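Local coordinates for ABC transporter substrate-binding protein-branched chain amino acid transport (Streptococcus pneumoniae, PDB 4GNR), which binds isoleucine and probably delivers branched-chain amino acids to an ABC transporter for uptake into the pneumococcal cell, at residues V66-N69 with L70-S74; E259-A262 with K263-A266. One frame throughout, in Å; residues are numbered along the deposited sequence.

How the interactions relate
Interactions 1 and 2 lie in the last turns of helix 60-72 and at the start of helix 262-275, and together they make a worked example of how helix ends use their polar groups. In interaction 1, Thr-68 O and Asn-69 O each accept two bonds; in interaction 2, a serine hydroxyl takes up an amide of the first turn. The two are independent: their centres lie 36 Å apart, their nearest atoms about 26 Å, and one is complete along the chain before the other begins. Neither contributes a residue to the isoleucine pocket, which draws on residues such as Thr-84, Tyr-156 and Asp-229. Both are local contacts in a chain of the periplasmic binding protein family.

Interaction 1: V66-N69 with L70-S74; sequences VTTN and LVTQS
Thr-72 folds back on Thr-68 one turn earlier in helix 60-72. Its CB stands 3.4 Å from Thr-68 O; from there the side chain forks. With chi1 at 68°, OG1 sits between the backbone N and the carbonyl carbon, and this turns the hydroxyl back toward the carbonyl one turn earlier, where it donates to Thr-68 O at 2.7 Å. The methyl CG2 stays 3.6 Å from Thr-68 O. The hydroxyl arrives 43° above the carbonyl plane, whereas Thr-72 N donates to Thr-68 O from the opposite face, so that two bonds from one residue grip a single acceptor. This lies late in the helix that connects the parallel strands 48-55 and 78-80 in a beta-alpha-beta crossover. Asn-69 O is shared too, taking the amides of two successive residues, Gln-73 N at 2.8 Å and Ser-74 N at 3.0 Å. In one of the two conformers of Asn-69, a water can join OD1 to Gln-73 NE2, donating to the first and accepting from the second. On the buried side, Val-66 CG1 lies 3.8 Å from Leu-70 CD1, the two side chains running alongside each other, and both also touch Lys-54 of strand 48-55.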
ATOM      1  N   VAL A  66     -14.331  11.320   9.127  1.00  7.68           N
ATOM      2  CA  VAL A  66     -15.001  10.041   8.843  1.00  7.63           C
ATOM      3  C   VAL A  66     -14.771   9.095  10.022  1.00  7.21           C
ATOM      4  O   VAL A  66     -15.674   8.372  10.416  1.00  7.59           O
ATOM      5  CB  VAL A  66     -14.453   9.394   7.523  1.00  9.03           C
ATOM      6  CG1 VAL A  66     -14.701   7.884   7.456  1.00  9.38           C
ATOM      7  CG2 VAL A  66     -15.021  10.151   6.313  1.00 10.01           C
ATOM      8  N   THR A  67     -13.561   9.088  10.577  1.00  7.06           N
ATOM      9  CA  THR A  67     -13.268   8.199  11.708  1.00  6.83           C
ATOM     10  C   THR A  67     -14.154   8.550  12.906  1.00  7.14           C
ATOM     11  O   THR A  67     -14.780   7.662  13.507  1.00  7.67           O
ATOM     12  CB  THR A  67     -11.800   8.231  12.085  1.00  6.95           C
ATOM     13  OG1 THR A  67     -11.008   7.876  10.955  1.00  7.30           O
ATOM     14  CG2 THR A  67     -11.493   7.200  13.186  1.00  8.12           C
ATOM     15  N   THR A  68     -14.219   9.834  13.252  1.00  7.86           N
ATOM     16  CA  THR A  68     -15.071  10.258  14.367  1.00  8.68           C
ATOM     17  C   THR A  68     -16.511   9.793  14.154  1.00  8.78           C
ATOM     18  O   THR A  68     -17.152   9.251  15.056  1.00  9.46           O
ATOM     19  CB  THR A  68     -14.964  11.777  14.602  1.00  9.46           C
ATOM     20  OG1 THR A  68     -13.661  12.057  15.116  1.00 11.94           O
ATOM     21  CG2 THR A  68     -16.046  12.258  15.613  1.00 11.85           C
ATOM     22  N   ASN A  69     -17.036  10.032  12.970  0.50  8.53           N
ATOM     23  CA  ASN A  69     -18.408   9.642  12.717  0.50  8.94           C
ATOM     24  C   ASN A  69     -18.578   8.116  12.803  0.50  8.50           C
ATOM     25  O   ASN A  69     -19.515   7.642  13.447  0.50  8.56           O
ATOM     26  CB  ASN A  69     -18.885  10.278  11.417  0.50 10.22           C
ATOM     27  CG  ASN A  69     -18.838  11.823  11.457  0.50 11.94           C
ATOM     28  OD1 ASN A  69     -18.706  12.462  12.513  0.50 13.82           O
ATOM     29  ND2 ASN A  69     -18.971  12.417  10.279  0.50 15.12           N
ATOM     30  N   LEU A  70     -17.642   7.345  12.226  1.00  8.18           N
ATOM     31  CA  LEU A  70     -17.728   5.888  12.292  1.00  7.92           C
ATOM     32  C   LEU A  70     -17.772   5.369  13.733  1.00  7.55           C
ATOM     33  O   LEU A  70     -18.546   4.462  14.055  1.00  8.35           O
ATOM     34  CB  LEU A  70     -16.544   5.213  11.581  1.00  7.29           C
ATOM     35  CG  LEU A  70     -16.591   5.184  10.056  1.00  7.06           C
ATOM     36  CD1 LEU A  70     -15.271   4.680   9.484  1.00  7.80           C
ATOM     37  CD2 LEU A  70     -17.759   4.315   9.566  1.00  8.93           C
ATOM     38  N   VAL A  71     -16.912   5.911  14.588  1.00  7.98           N
ATOM     39  CA  VAL A  71     -16.794   5.375  15.938  1.00  8.21           C
ATOM     40  C   VAL A  71     -17.788   5.918  16.940  1.00  9.18           C
ATOM     41  O   VAL A  71     -18.062   5.260  17.934  1.00 10.89           O
ATOM     42  CB  VAL A  71     -15.325   5.475  16.473  1.00  8.42           C
ATOM     43  CG1 VAL A  71     -14.360   4.766  15.504  1.00  9.22           C
ATOM     44  CG2 VAL A  71     -14.874   6.893  16.747  1.00  9.83           C
ATOM     45  N   THR A  72     -18.327   7.111  16.701  1.00  8.90           N
ATOM     46  CA  THR A  72     -19.265   7.721  17.648  1.00 10.09           C
ATOM     47  C   THR A  72     -20.718   7.780  17.178  1.00 10.39           C
ATOM     48  O   THR A  72     -21.597   7.851  17.997  1.00 12.55           O
ATOM     49  CB  THR A  72     -18.874   9.176  18.014  1.00 11.18           C
ATOM     50  OG1 THR A  72     -19.042  10.033  16.881  1.00 12.67           O
ATOM     51  CG2 THR A  72     -17.490   9.267  18.596  1.00 13.76           C
ATOM     52  N   GLN A  73     -20.968   7.862  15.883  1.00 11.40           N
ATOM     53  CA  GLN A  73     -22.343   7.958  15.345  1.00 12.05           C
ATOM     54  C   GLN A  73     -22.790   6.581  14.887  1.00 11.55           C
ATOM     55  O   GLN A  73     -23.802   6.050  15.306  1.00 12.57           O
ATOM     56  CB  GLN A  73     -22.406   8.975  14.197  1.00 13.31           C
ATOM     57  CG  GLN A  73     -22.049  10.387  14.602  1.00 15.52           C
ATOM     58  CD  GLN A  73     -23.133  11.048  15.426  1.00 18.62           C
ATOM     59  OE1 GLN A  73     -24.286  10.608  15.471  1.00 19.49           O
ATOM     60  NE2 GLN A  73     -22.782  12.180  16.025  1.00 23.64           N
ATOM     61  N   SER A  74     -21.983   5.988  14.026  1.00 11.46           N
ATOM     62  CA  SER A  74     -22.244   4.639  13.536  1.00 11.25           C
ATOM     63  C   SER A  74     -21.924   3.584  14.619  1.00  9.98           C
ATOM     64  O   SER A  74     -22.384   2.469  14.575  1.00 11.73           O
ATOM     65  CB  SER A  74     -21.408   4.338  12.299  1.00 12.02           C
ATOM     66  OG  SER A  74     -21.703   5.222  11.221  1.00 16.72           O
TER
HETATM   67  O   HOH W   1     -20.073  13.427  14.708  0.50 20.11           O

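Interaction 2: E259-A262 with K263-A266; sequences EVSA and KAKA
Ser-261 reaches over the start of helix 262-275 and accepts a bond from Ala-264 N through OG, at 3.0 Å and with an N-H...O angle of 159°. The hydroxyl is placed for this by chi1 of 70°, which tucks OG between its own backbone N and carbonyl carbon; it also lies 3.4 Å from Ala-264 CB. The backbone acceptor of the same residue is served as well, since Ser-261 O takes Lys-265 N at 3.0 Å. One step on, Ala-262 O receives Ala-266 N at 2.9 Å, so the regular helical pattern is under way. Val-260 O, just ahead of the cap, is met by a water that donates to it at 2.8 Å; Lys-265 NZ gives that water only a weak bond. The lysine gets there with its chain extended beyond CG, which brings CE to 3.7 Å from Val-260 O. At its base, CG lies 3.7 Å from Val-260 CG1, where the two side chains cross at a slant. The same methyl rests on Ala-264 CB. A serine accepting from the amide three residues ahead, immediately before the first helical residue, is the classic N-cap, and Val-260 with the aliphatic part of Lys-265 occupies the positions of a hydrophobic staple, though perhaps an imperfect one.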
ATOM      1  N   GLU A 259       6.657 -18.228  -5.897  1.00 21.01           N
ATOM      2  CA  GLU A 259       6.345 -18.875  -4.620  1.00 22.20           C
ATOM      3  C   GLU A 259       4.906 -18.532  -4.261  1.00 21.29           C
ATOM      4  O   GLU A 259       4.628 -17.864  -3.246  1.00 22.32           O
ATOM      5  CB  GLU A 259       7.301 -18.363  -3.537  1.00 23.50           C
ATOM      6  CG  GLU A 259       8.769 -18.645  -3.830  1.00 26.80           C
ATOM      7  CD  GLU A 259       9.709 -18.047  -2.793  1.00 30.76           C
ATOM      8  OE1 GLU A 259       9.259 -17.212  -1.977  1.00 33.21           O
ATOM      9  OE2 GLU A 259      10.912 -18.390  -2.814  1.00 33.83           O
ATOM     10  N   VAL A 260       3.989 -18.983  -5.117  1.00 19.84           N
ATOM     11  CA  VAL A 260       2.552 -18.694  -4.925  1.00 18.29           C
ATOM     12  C   VAL A 260       1.808 -19.726  -4.106  1.00 16.93           C
ATOM     13  O   VAL A 260       1.660 -20.902  -4.482  1.00 18.45           O
ATOM     14  CB  VAL A 260       1.786 -18.548  -6.228  1.00 17.36           C
ATOM     15  CG1 VAL A 260       0.406 -17.945  -5.948  1.00 18.69           C
ATOM     16  CG2 VAL A 260       2.508 -17.616  -7.120  1.00 19.68           C
ATOM     17  N   SER A 261       1.259 -19.236  -3.012  1.00 15.45           N
ATOM     18  CA  SER A 261       0.530 -20.092  -2.102  1.00 13.42           C
ATOM     19  C   SER A 261      -0.887 -20.388  -2.538  1.00 11.85           C
ATOM     20  O   SER A 261      -1.479 -19.728  -3.385  1.00 12.09           O
ATOM     21  CB  SER A 261       0.426 -19.434  -0.727  1.00 13.98           C
ATOM     22  OG  SER A 261      -0.447 -18.324  -0.811  1.00 15.06           O
ATOM     23  N   ALA A 262      -1.437 -21.420  -1.936  1.00 11.14           N
ATOM     24  CA  ALA A 262      -2.816 -21.788  -2.185  1.00 10.03           C
ATOM     25  C   ALA A 262      -3.774 -20.636  -1.832  1.00 10.13           C
ATOM     26  O   ALA A 262      -4.730 -20.360  -2.557  1.00 10.11           O
ATOM     27  CB  ALA A 262      -3.157 -23.028  -1.409  1.00 11.54           C
ATOM     28  N   LYS A 263      -3.551 -19.958  -0.710  0.50 10.46           N
ATOM     29  CA  LYS A 263      -4.453 -18.840  -0.377  0.50 10.61           C
ATOM     30  C   LYS A 263      -4.353 -17.716  -1.404  0.50  9.51           C
ATOM     31  O   LYS A 263      -5.366 -17.102  -1.732  0.50 10.00           O
ATOM     32  CB  LYS A 263      -4.300 -18.299   1.043  0.50 11.42           C
ATOM     33  CG  LYS A 263      -4.897 -19.218   2.091  0.50 12.48           C
ATOM     34  CD  LYS A 263      -4.830 -18.599   3.465  0.50 15.02           C
ATOM     35  CE  LYS A 263      -5.520 -19.458   4.515  0.50 16.82           C
ATOM     36  NZ  LYS A 263      -4.944 -20.819   4.629  0.50 20.04           N
ATOM     37  N   ALA A 264      -3.151 -17.451  -1.915  1.00  9.61           N
ATOM     38  CA  ALA A 264      -3.001 -16.408  -2.930  1.00  9.84           C
ATOM     39  C   ALA A 264      -3.769 -16.810  -4.203  1.00  9.70           C
ATOM     40  O   ALA A 264      -4.461 -15.981  -4.815  1.00 10.47           O
ATOM     41  CB  ALA A 264      -1.521 -16.138  -3.223  1.00 11.22           C
ATOM     42  N   LYS A 265      -3.651 -18.077  -4.588  1.00  9.54           N
ATOM     43  CA  LYS A 265      -4.325 -18.580  -5.777  1.00 10.17           C
ATOM     44  C   LYS A 265      -5.850 -18.495  -5.626  1.00 10.20           C
ATOM     45  O   LYS A 265      -6.575 -18.087  -6.553  1.00 11.60           O
ATOM     46  CB  LYS A 265      -3.890 -20.014  -6.096  1.00 10.52           C
ATOM     47  CG  LYS A 265      -2.415 -20.189  -6.524  1.00 14.29           C
ATOM     48  CD  LYS A 265      -2.110 -21.658  -6.820  1.00 16.02           C
ATOM     49  CE  LYS A 265      -0.674 -21.931  -7.200  1.00 17.12           C
ATOM     50  NZ  LYS A 265      -0.452 -23.366  -7.532  1.00 20.53           N
ATOM     51  N   ALA A 266      -6.345 -18.891  -4.464  1.00 10.11           N
ATOM     52  CA  ALA A 266      -7.779 -18.864  -4.206  1.00 10.52           C
ATOM     53  C   ALA A 266      -8.312 -17.437  -4.271  1.00 10.12           C
ATOM     54  O   ALA A 266      -9.400 -17.200  -4.776  1.00 11.02           O
ATOM     55  CB  ALA A 266      -8.123 -19.487  -2.870  1.00 11.93           C
TER
HETATM   56  O   HOH W   2       0.425 -23.437  -4.289  1.00 20.34           O